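Side-chain contacts in putative peptidyl-arginine deiminase family protein (Campylobacter jejuni subsp. jejuni serotype O:2, PDB 6B10), which belongs to the guanidino-group-modifying enzymes and probably hydrolyses agmatine to N-carbamoylputrescine, a step towards putrescine in polyamine biosynthesis: residues Ile13-Glu18 with Trp87-Gly92; His207-Ala212 with Ser320-Cys325; Phe133-Lys138 with Gln326-Gly331. All coordinates share one frame; numbering follows the deposited sequence.

Contact 1: Ile13-Glu18 with Trp87-Gly92; sequences IPEWSE and WIRDFG. With K (potassium ion), chain E.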
loop_
_atom_site.group_PDB
_atom_site.type_symbol
_atom_site.label_atom_id
_atom_site.label_comp_id
_atom_site.label_asym_id
_atom_site.label_seq_id
_atom_site.Cartn_x
_atom_site.Cartn_y
_atom_site.Cartn_z
ATOM N N ILE A 13 10.759 -7.397 1.464
ATOM C CA ILE A 13 10.224 -7.773 0.156
ATOM C C ILE A 13 9.640 -6.556 -0.542
ATOM O O ILE A 13 8.748 -5.905 0.003
ATOM C CB ILE A 13 9.122 -8.845 0.284
ATOM C CG1 ILE A 13 9.646 -10.079 1.032
ATOM C CG2 ILE A 13 8.622 -9.269 -1.090
ATOM C CD1 ILE A 13 8.566 -11.073 1.408
ATOM N N PRO A 14 10.136 -6.241 -1.753
ATOM C CA PRO A 14 9.516 -5.183 -2.531
ATOM C C PRO A 14 8.202 -5.657 -3.139
ATOM O O PRO A 14 8.016 -6.858 -3.370
ATOM C CB PRO A 14 10.543 -4.908 -3.627
ATOM C CG PRO A 14 11.214 -6.216 -3.836
ATOM C CD PRO A 14 11.211 -6.915 -2.499
ATOM N N GLU A 15 7.311 -4.712 -3.429
ATOM C CA GLU A 15 5.958 -5.045 -3.869
ATOM C C GLU A 15 5.912 -5.766 -5.217
ATOM O O GLU A 15 4.960 -6.501 -5.504
ATOM C CB GLU A 15 5.106 -3.786 -3.923
ATOM C CG GLU A 15 3.618 -4.050 -3.838
ATOM C CD GLU A 15 2.873 -2.803 -3.425
ATOM O OE1 GLU A 15 2.871 -2.504 -2.212
ATOM O OE2 GLU A 15 2.335 -2.110 -4.317
ATOM N N TRP A 16 6.937 -5.571 -6.038
ATOM C CA TRP A 16 6.980 -6.214 -7.352
ATOM C C TRP A 16 7.430 -7.686 -7.349
ATOM O O TRP A 16 7.434 -8.325 -8.397
ATOM C CB TRP A 16 7.827 -5.394 -8.331
ATOM C CG TRP A 16 9.255 -5.222 -7.929
ATOM C CD1 TRP A 16 10.271 -6.110 -8.116
ATOM C CD2 TRP A 16 9.827 -4.078 -7.290
ATOM N NE1 TRP A 16 11.443 -5.591 -7.625
ATOM C CE2 TRP A 16 11.197 -4.342 -7.115
ATOM C CE3 TRP A 16 9.309 -2.855 -6.840
ATOM C CZ2 TRP A 16 12.063 -3.428 -6.508
ATOM C CZ3 TRP A 16 10.165 -1.949 -6.248
ATOM C CH2 TRP A 16 11.527 -2.239 -6.084
ATOM N N SER A 17 7.803 -8.226 -6.190
ATOM C CA SER A 17 8.075 -9.664 -6.075
ATOM C C SER A 17 6.783 -10.454 -6.292
ATOM O O SER A 17 5.674 -9.933 -6.077
ATOM C CB SER A 17 8.657 -10.019 -4.710
ATOM O OG SER A 17 9.875 -9.347 -4.492
ATOM N N GLU A 18 6.940 -11.704 -6.722
ATOM C CA GLU A 18 5.812 -12.548 -7.098
ATOM C C GLU A 18 4.876 -12.769 -5.914
ATOM O O GLU A 18 5.320 -12.952 -4.781
ATOM C CB GLU A 18 6.305 -13.894 -7.649
ATOM C CG GLU A 18 5.216 -14.708 -8.339
ATOM C CD GLU A 18 5.760 -15.916 -9.097
ATOM O OE1 GLU A 18 6.833 -16.431 -8.725
ATOM O OE2 GLU A 18 5.105 -16.360 -10.064
ATOM N N TRP A 87 -9.556 -0.349 4.830
ATOM C CA TRP A 87 -8.182 -0.016 4.489
ATOM C C TRP A 87 -7.243 -1.067 5.060
ATOM O O TRP A 87 -6.590 -0.849 6.072
ATOM C CB TRP A 87 -7.832 1.386 4.991
ATOM C CG TRP A 87 -8.771 2.453 4.472
ATOM C CD1 TRP A 87 -9.604 3.240 5.214
ATOM C CD2 TRP A 87 -8.987 2.825 3.100
ATOM N NE1 TRP A 87 -10.313 4.084 4.394
ATOM C CE2 TRP A 87 -9.954 3.851 3.093
ATOM C CE3 TRP A 87 -8.453 2.393 1.881
ATOM C CZ2 TRP A 87 -10.399 4.455 1.913
ATOM C CZ3 TRP A 87 -8.899 2.994 0.705
ATOM C CH2 TRP A 87 -9.861 4.012 0.733
ATOM N N ILE A 88 -7.192 -2.215 4.391
ATOM C CA ILE A 88 -6.438 -3.369 4.890
ATOM C C ILE A 88 -4.920 -3.131 4.911
ATOM O O ILE A 88 -4.220 -3.719 5.734
ATOM C CB ILE A 88 -6.796 -4.667 4.118
ATOM C CG1 ILE A 88 -6.158 -5.892 4.788
ATOM C CG2 ILE A 88 -6.367 -4.595 2.662
ATOM C CD1 ILE A 88 -6.747 -7.211 4.335
ATOM N N ARG A 89 -4.414 -2.271 4.026
ATOM C CA ARG A 89 -3.006 -1.855 4.066
ATOM C C ARG A 89 -2.602 -1.318 5.455
ATOM O O ARG A 89 -1.463 -1.503 5.888
ATOM C CB ARG A 89 -2.743 -0.796 2.980
ATOM C CG ARG A 89 -1.300 -0.294 2.848
ATOM C CD ARG A 89 -0.350 -1.267 2.165
ATOM N NE ARG A 89 -0.866 -1.778 0.894
ATOM C CZ ARG A 89 -0.240 -2.681 0.139
ATOM N NH1 ARG A 89 0.946 -3.149 0.495
ATOM N NH2 ARG A 89 -0.798 -3.107 -0.987
ATOM N N ASP A 90 -3.524 -0.647 6.145
ATOM C CA ASP A 90 -3.252 -0.144 7.499
ATOM C C ASP A 90 -2.955 -1.265 8.491
ATOM O O ASP A 90 -1.996 -1.178 9.259
ATOM C CB ASP A 90 -4.438 0.664 8.049
ATOM C CG ASP A 90 -4.578 2.033 7.410
ATOM O OD1 ASP A 90 -3.550 2.653 7.060
ATOM O OD2 ASP A 90 -5.730 2.502 7.285
ATOM N N PHE A 91 -3.788 -2.304 8.485
ATOM C CA PHE A 91 -3.715 -3.334 9.526
ATOM C C PHE A 91 -3.308 -4.737 9.060
ATOM O O PHE A 91 -2.942 -5.564 9.891
ATOM C CB PHE A 91 -5.032 -3.396 10.328
ATOM C CG PHE A 91 -6.221 -3.830 9.526
ATOM C CD1 PHE A 91 -6.473 -5.172 9.305
ATOM C CD2 PHE A 91 -7.106 -2.891 9.010
ATOM C CE1 PHE A 91 -7.572 -5.575 8.568
ATOM C CE2 PHE A 91 -8.206 -3.285 8.271
ATOM C CZ PHE A 91 -8.440 -4.631 8.049
ATOM N N GLY A 92 -3.345 -5.010 7.760
ATOM C CA GLY A 92 -3.012 -6.343 7.241
ATOM C C GLY A 92 -1.630 -6.856 7.625
ATOM O O GLY A 92 -0.744 -6.086 7.999
HETATM K K K E . -1.800 -5.288 12.462
HETATM O O HOH W 1 -0.713 -2.649 11.537
#
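E15 and R89 meet near the middle of the pentein fold, the propeller of beta and alpha units expected for this family of guanidino-group-modifying enzymes. E15 follows P14 in a type I beta turn that runs from P14 to S17. R89 sits on the short helix 88-91. The backbones stay far apart, and the two side chains span the gap. The E15 chain is extended beyond CG, whereas R89 bends at chi2 (76°) and chi3 (50°). The carboxylate and guanidinium planes are 34° apart, and the approach is oblique. E15 OE1 lies 3.4 Å from R89 NH1, but well out of the guanidinium plane. No N-H points at it, so this salt bridge works through charge alone.

The directed bonds of both groups go to other partners. E15 OE1 is bonded to H322 NE2, and OE2 meets R213 and the backbone N of F275. R89 NE reaches H322 O, and NH2 reaches N327 OD1.

The far end of the 87-92 segment helps to form a potassium site. F91 O binds the ion, together with D106 OD1 and F107 O. The fourth ligand is a water, which lies 3.0 Å from the potassium and donates to D90 O. The bond from F91 O to the potassium measures 2.8 Å.

Contact 2: His207-Ala212 with Ser320-Cys325; sequences HIDTLA and SLHCSC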
loop_
_atom_site.group_PDB
_atom_site.type_symbol
_atom_site.label_atom_id
_atom_site.label_comp_id
_atom_site.label_asym_id
_atom_site.label_seq_id
_atom_site.Cartn_x
_atom_site.Cartn_y
_atom_site.Cartn_z
ATOM N N HIS A 207 1.149 8.963 5.437
ATOM C CA HIS A 207 1.654 7.746 4.787
ATOM C C HIS A 207 2.604 8.019 3.630
ATOM O O HIS A 207 2.290 8.793 2.731
ATOM C CB HIS A 207 0.500 6.906 4.252
ATOM C CG HIS A 207 -0.314 6.227 5.309
ATOM N ND1 HIS A 207 0.243 5.670 6.442
ATOM C CD2 HIS A 207 -1.642 5.978 5.381
ATOM C CE1 HIS A 207 -0.712 5.124 7.175
ATOM N NE2 HIS A 207 -1.865 5.297 6.554
ATOM N N ILE A 208 3.747 7.339 3.642
ATOM C CA ILE A 208 4.723 7.439 2.571
ATOM C C ILE A 208 4.147 6.975 1.227
ATOM O O ILE A 208 4.572 7.469 0.177
ATOM C CB ILE A 208 6.013 6.644 2.897
ATOM C CG1 ILE A 208 7.195 7.139 2.051
ATOM C CG2 ILE A 208 5.818 5.148 2.701
ATOM C CD1 ILE A 208 7.694 8.511 2.454
ATOM N N ASP A 209 3.167 6.062 1.250
ATOM C CA ASP A 209 2.577 5.578 0.002
ATOM C C ASP A 209 1.631 6.584 -0.675
ATOM O O ASP A 209 1.035 6.262 -1.698
ATOM C CB ASP A 209 1.922 4.196 0.178
ATOM C CG ASP A 209 0.601 4.239 0.956
ATOM O OD1 ASP A 209 0.283 5.269 1.579
ATOM O OD2 ASP A 209 -0.125 3.227 0.931
ATOM N N THR A 210 1.498 7.793 -0.117
ATOM C CA THR A 210 0.828 8.890 -0.816
ATOM C C THR A 210 1.838 9.833 -1.469
ATOM O O THR A 210 1.458 10.701 -2.244
ATOM C CB THR A 210 -0.073 9.726 0.119
ATOM O OG1 THR A 210 0.734 10.402 1.081
ATOM C CG2 THR A 210 -1.089 8.846 0.847
ATOM N N LEU A 211 3.119 9.651 -1.165
ATOM C CA LEU A 211 4.157 10.593 -1.563
ATOM C C LEU A 211 5.226 10.016 -2.477
ATOM O O LEU A 211 5.590 10.648 -3.469
ATOM C CB LEU A 211 4.851 11.143 -0.317
ATOM C CG LEU A 211 4.030 12.079 0.563
ATOM C CD1 LEU A 211 4.813 12.396 1.821
ATOM C CD2 LEU A 211 3.688 13.351 -0.196
ATOM N N ALA A 212 5.752 8.844 -2.122
ATOM C CA ALA A 212 6.932 8.296 -2.798
ATOM C C ALA A 212 7.005 6.789 -2.654
ATOM O O ALA A 212 6.696 6.255 -1.592
ATOM C CB ALA A 212 8.201 8.931 -2.241
ATOM N N SER A 320 -6.736 5.500 -1.419
ATOM C CA SER A 320 -6.814 5.147 -2.826
ATOM C C SER A 320 -6.452 3.666 -2.965
ATOM O O SER A 320 -6.529 2.936 -1.983
ATOM C CB SER A 320 -5.916 6.078 -3.648
ATOM O OG SER A 320 -6.091 5.868 -5.036
ATOM N N LEU A 321 -6.061 3.230 -4.160
ATOM C CA LEU A 321 -5.933 1.799 -4.466
ATOM C C LEU A 321 -5.018 1.048 -3.504
ATOM O O LEU A 321 -5.412 0.008 -2.984
ATOM C CB LEU A 321 -5.465 1.569 -5.909
ATOM C CG LEU A 321 -6.321 2.146 -7.050
ATOM C CD1 LEU A 321 -5.681 1.835 -8.391
ATOM C CD2 LEU A 321 -7.757 1.625 -7.019
ATOM N N HIS A 322 -3.814 1.576 -3.267
ATOM C CA HIS A 322 -2.816 0.898 -2.420
ATOM C C HIS A 322 -3.313 0.735 -0.983
ATOM O O HIS A 322 -3.091 -0.299 -0.368
ATOM C CB HIS A 322 -1.484 1.663 -2.424
ATOM C CG HIS A 322 -0.324 0.886 -1.876
ATOM N ND1 HIS A 322 0.323 1.239 -0.711
ATOM C CD2 HIS A 322 0.318 -0.214 -2.339
ATOM C CE1 HIS A 322 1.306 0.389 -0.475
ATOM N NE2 HIS A 322 1.325 -0.504 -1.448
ATOM N N CYS A 323 -3.980 1.763 -0.462
ATOM C CA CYS A 323 -4.538 1.736 0.898
ATOM C C CYS A 323 -5.599 0.652 1.092
ATOM O O CYS A 323 -5.778 0.144 2.193
ATOM C CB CYS A 323 -5.166 3.096 1.252
ATOM S SG CYS A 323 -4.029 4.500 1.250
ATOM N N SER A 324 -6.307 0.311 0.023
ATOM C CA SER A 324 -7.407 -0.652 0.092
ATOM C C SER A 324 -7.001 -2.118 -0.090
ATOM O O SER A 324 -7.870 -2.983 -0.181
ATOM C CB SER A 324 -8.430 -0.324 -0.988
ATOM O OG SER A 324 -8.001 -0.857 -2.220
ATOM N N CYS A 325 -5.708 -2.416 -0.169
ATOM C CA CYS A 325 -5.297 -3.787 -0.416
ATOM C C CYS A 325 -4.005 -4.148 0.287
ATOM O O CYS A 325 -3.281 -3.283 0.783
ATOM C CB CYS A 325 -5.190 -4.045 -1.919
ATOM S SG CYS A 325 -3.925 -3.087 -2.797
#
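D209 and H322 make the one hydrogen bond across this buried contact, and the aspartate can be followed outward atom by atom. Its CB already lies against the imidazole, 3.5 Å from H322 ND1. CG stands between the backbone N and the carbonyl carbon (chi1 73°), which turns the carboxylate to the histidine. That CG is 3.4 Å from H322 ND1. At the tip, D209 OD2 accepts the N-H of H322 ND1 at 2.6 Å, and the bond is nearly straight at 172°. The oxygen uses its anti lone pair and lies exactly in the ring plane. The carboxylate itself is steeply turned against the ring, with 70° between the planes. OD2 also has C323 SG as a more distant neighbour, at 4.1 Å.

With E15 at NE2, the ring has a carboxylate partner at each nitrogen, which fixes its rotation. N272 ties the two backbones together: its ND2 bonds to D209 O and its OD1 to C323 N.

Each segment is also folded on itself. H207 O accepts from T210 OG1 (2.8 Å) and from T210 N (3.1 Å), which closes the turn of the 3-10 segment 208-210. In the same way L321 O takes S324 OG at 2.8 Å, along with S324 N. These two donors come from the same face of its carbonyl plane.

The arrangement is a histidine-carboxylate hydrogen bond with a cysteine beside it. Its place near the centre of the chain is consistent with the polar central channel of the pentein fold.

Contact 3: Phe133-Lys138 with Gln326-Gly331; sequences FKEELK and QNRFKG. With PO4 (phosphate ion), chain C.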
loop_
_atom_site.group_PDB
_atom_site.type_symbol
_atom_site.label_atom_id
_atom_site.label_comp_id
_atom_site.label_asym_id
_atom_site.label_seq_id
_atom_site.Cartn_x
_atom_site.Cartn_y
_atom_site.Cartn_z
ATOM N N PHE A 133 -5.160 -19.727 5.926
ATOM C CA PHE A 133 -3.771 -20.074 5.605
ATOM C C PHE A 133 -3.211 -21.163 6.524
ATOM O O PHE A 133 -2.302 -21.893 6.122
ATOM C CB PHE A 133 -2.859 -18.842 5.658
ATOM C CG PHE A 133 -3.318 -17.697 4.789
ATOM C CD1 PHE A 133 -3.664 -17.905 3.459
ATOM C CD2 PHE A 133 -3.384 -16.405 5.299
ATOM C CE1 PHE A 133 -4.080 -16.856 2.662
ATOM C CE2 PHE A 133 -3.797 -15.350 4.502
ATOM C CZ PHE A 133 -4.148 -15.576 3.183
ATOM N N LYS A 134 -3.752 -21.268 7.742
ATOM C CA LYS A 134 -3.304 -22.259 8.734
ATOM C C LYS A 134 -1.799 -22.142 8.938
ATOM O O LYS A 134 -1.025 -23.055 8.636
ATOM C CB LYS A 134 -3.713 -23.675 8.318
ATOM C CG LYS A 134 -5.221 -23.874 8.314
ATOM C CD LYS A 134 -5.627 -25.144 7.589
ATOM C CE LYS A 134 -7.132 -25.190 7.369
ATOM N NZ LYS A 134 -7.524 -26.340 6.509
ATOM N N GLU A 135 -1.408 -20.991 9.464
ATOM C CA GLU A 135 -0.029 -20.548 9.447
ATOM C C GLU A 135 0.243 -19.759 10.719
ATOM O O GLU A 135 -0.670 -19.155 11.283
ATOM C CB GLU A 135 0.182 -19.675 8.205
ATOM C CG GLU A 135 1.615 -19.256 7.921
ATOM C CD GLU A 135 1.729 -18.379 6.681
ATOM O OE1 GLU A 135 1.081 -18.696 5.655
ATOM O OE2 GLU A 135 2.475 -17.379 6.728
ATOM N N GLU A 136 1.495 -19.768 11.172
ATOM C CA GLU A 136 1.886 -18.996 12.355
ATOM C C GLU A 136 1.904 -17.515 11.988
ATOM O O GLU A 136 2.336 -17.146 10.900
ATOM C CB GLU A 136 3.265 -19.424 12.877
ATOM C CG GLU A 136 3.418 -20.915 13.188
ATOM C CD GLU A 136 3.111 -21.281 14.632
ATOM O OE1 GLU A 136 2.223 -20.650 15.247
ATOM O OE2 GLU A 136 3.759 -22.217 15.149
ATOM N N LEU A 137 1.418 -16.677 12.893
ATOM C CA LEU A 137 1.344 -15.244 12.671
ATOM C C LEU A 137 2.172 -14.534 13.741
ATOM O O LEU A 137 1.697 -14.320 14.857
ATOM C CB LEU A 137 -0.119 -14.797 12.727
ATOM C CG LEU A 137 -0.423 -13.318 12.488
ATOM C CD1 LEU A 137 -0.096 -12.918 11.056
ATOM C CD2 LEU A 137 -1.878 -13.018 12.813
ATOM N N LYS A 138 3.411 -14.177 13.403
ATOM C CA LYS A 138 4.324 -13.574 14.374
ATOM C C LYS A 138 3.895 -12.165 14.768
ATOM O O LYS A 138 3.941 -11.245 13.952
ATOM C CB LYS A 138 5.754 -13.529 13.833
ATOM C CG LYS A 138 6.786 -13.159 14.894
ATOM C CD LYS A 138 8.075 -12.621 14.289
ATOM C CE LYS A 138 8.838 -13.675 13.500
ATOM N NZ LYS A 138 9.455 -14.713 14.374
ATOM N N GLN A 326 -3.746 -5.445 0.371
ATOM C CA GLN A 326 -2.498 -5.939 0.928
ATOM C C GLN A 326 -2.007 -7.107 0.080
ATOM O O GLN A 326 -2.797 -7.900 -0.432
ATOM C CB GLN A 326 -2.689 -6.349 2.387
ATOM C CG GLN A 326 -1.429 -6.837 3.094
ATOM C CD GLN A 326 -0.307 -5.811 3.103
ATOM O OE1 GLN A 326 0.354 -5.588 2.084
ATOM N NE2 GLN A 326 -0.079 -5.187 4.254
ATOM N N ASN A 327 -0.697 -7.195 -0.074
ATOM C CA ASN A 327 -0.093 -8.229 -0.892
ATOM C C ASN A 327 0.339 -9.387 -0.010
ATOM O O ASN A 327 0.830 -9.180 1.095
ATOM C CB ASN A 327 1.115 -7.657 -1.654
ATOM C CG ASN A 327 0.797 -6.337 -2.326
ATOM O OD1 ASN A 327 0.890 -5.273 -1.709
ATOM N ND2 ASN A 327 0.391 -6.400 -3.588
ATOM N N ARG A 328 0.140 -10.604 -0.501
ATOM C CA ARG A 328 0.643 -11.803 0.161
ATOM C C ARG A 328 1.521 -12.500 -0.861
ATOM O O ARG A 328 1.060 -12.873 -1.939
ATOM C CB ARG A 328 -0.507 -12.705 0.621
ATOM C CG ARG A 328 -0.055 -14.049 1.183
ATOM C CD ARG A 328 -1.191 -14.788 1.877
ATOM N NE ARG A 328 -0.873 -16.210 2.041
ATOM C CZ ARG A 328 -0.202 -16.737 3.066
ATOM N NH1 ARG A 328 0.242 -15.977 4.064
ATOM N NH2 ARG A 328 0.029 -18.044 3.093
ATOM N N PHE A 329 2.798 -12.646 -0.532
ATOM C CA PHE A 329 3.781 -13.063 -1.523
ATOM C C PHE A 329 3.844 -14.574 -1.679
ATOM O O PHE A 329 3.410 -15.317 -0.800
ATOM C CB PHE A 329 5.147 -12.439 -1.216
ATOM C CG PHE A 329 5.132 -10.947 -1.353
ATOM C CD1 PHE A 329 5.404 -10.349 -2.573
ATOM C CD2 PHE A 329 4.749 -10.145 -0.284
ATOM C CE1 PHE A 329 5.337 -8.975 -2.720
ATOM C CE2 PHE A 329 4.686 -8.768 -0.422
ATOM C CZ PHE A 329 4.983 -8.184 -1.643
ATOM N N LYS A 330 4.355 -14.996 -2.829
ATOM C CA LYS A 330 4.464 -16.405 -3.191
ATOM C C LYS A 330 5.812 -16.961 -2.739
ATOM O O LYS A 330 6.842 -16.305 -2.885
ATOM C CB LYS A 330 4.332 -16.558 -4.709
ATOM C CG LYS A 330 4.248 -17.997 -5.217
ATOM C CD LYS A 330 4.515 -18.050 -6.712
ATOM C CE LYS A 330 4.559 -19.475 -7.247
ATOM N NZ LYS A 330 3.203 -20.043 -7.473
ATOM N N GLY A 331 5.796 -18.176 -2.199
ATOM C CA GLY A 331 7.026 -18.870 -1.820
ATOM C C GLY A 331 6.821 -19.864 -0.703
ATOM O O GLY A 331 5.705 -20.038 -0.208
HETATM P P PO4 C . 11.170 -17.925 15.374
HETATM O O1 PO4 C . 11.767 -17.023 16.430
HETATM O O2 PO4 C . 9.929 -18.588 15.924
HETATM O O3 PO4 C . 12.181 -18.973 14.974
HETATM O O4 PO4 C . 10.800 -17.101 14.164
#
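R328 lies flat over F133 and points its end at the carboxylate of E135. E135 OE1 accepts from both terminal nitrogens of the guanidinium. The shorter bond, from R328 NH2, is 2.8 Å long with an angle of 157°, and it meets OE1 nearly along the C-O direction. The bond from R328 NH1 to the same oxygen is longer and more bent, at 3.3 Å and 135°. It arrives on the syn side, tilted out of the carboxylate plane. Both bonds run close to the guanidinium plane. The second oxygen, E135 OE2, has a salt bridge to R333, so the carboxylate gathers two arginines.

While its edge is used for E135, one face of the R328 guanidinium covers the F133 ring. R328 CZ is 3.6 Å from the ring centroid, and the planes differ by only 13°. The R328 chain, extended from CG to NE, carries the group across to F133. CD, which continues the guanidinium plane, lies over the same ring, 3.8 Å from its centroid, as a CH-pi contact.

The flanking polar groups have partners too. Q326 OE1 accepts N327 N at 2.9 Å, in the carbonyl plane. N327 ND2 donates to Q19 OE1. K138 NZ binds O4 of a phosphate ion, probably from the crystallisation liquor, at 2.7 Å.

The contact is a salt bridge combined with a cation-pi stack. It is a surface link between the end of helix 120-133, with the loop that follows it, and strand 326-329, an outer strand of its sheet that pairs antiparallel with strand 19-25.

How the contacts relate
Contact 2 is buried and contact 1 partly buried, both near the centre of the chain; contact 3 lies at the surface. H322 joins the first two, its ring being shared by the acids of both. R89 joins contact 1 to contact 3 through N327, and E18 O bonds to K330 N. Contacts 2 and 3 use adjoining segments, with 320-325 running on into strand 326-329, yet their centres are about 21 Å apart. Their chemistry differs with place. Contact 2 has one short, straight bond, and contact 1 has only a charge attraction, its directed bonds being spent on neighbours. Contact 3 stacks an arginine on an aromatic ring and adds a two-bond salt bridge.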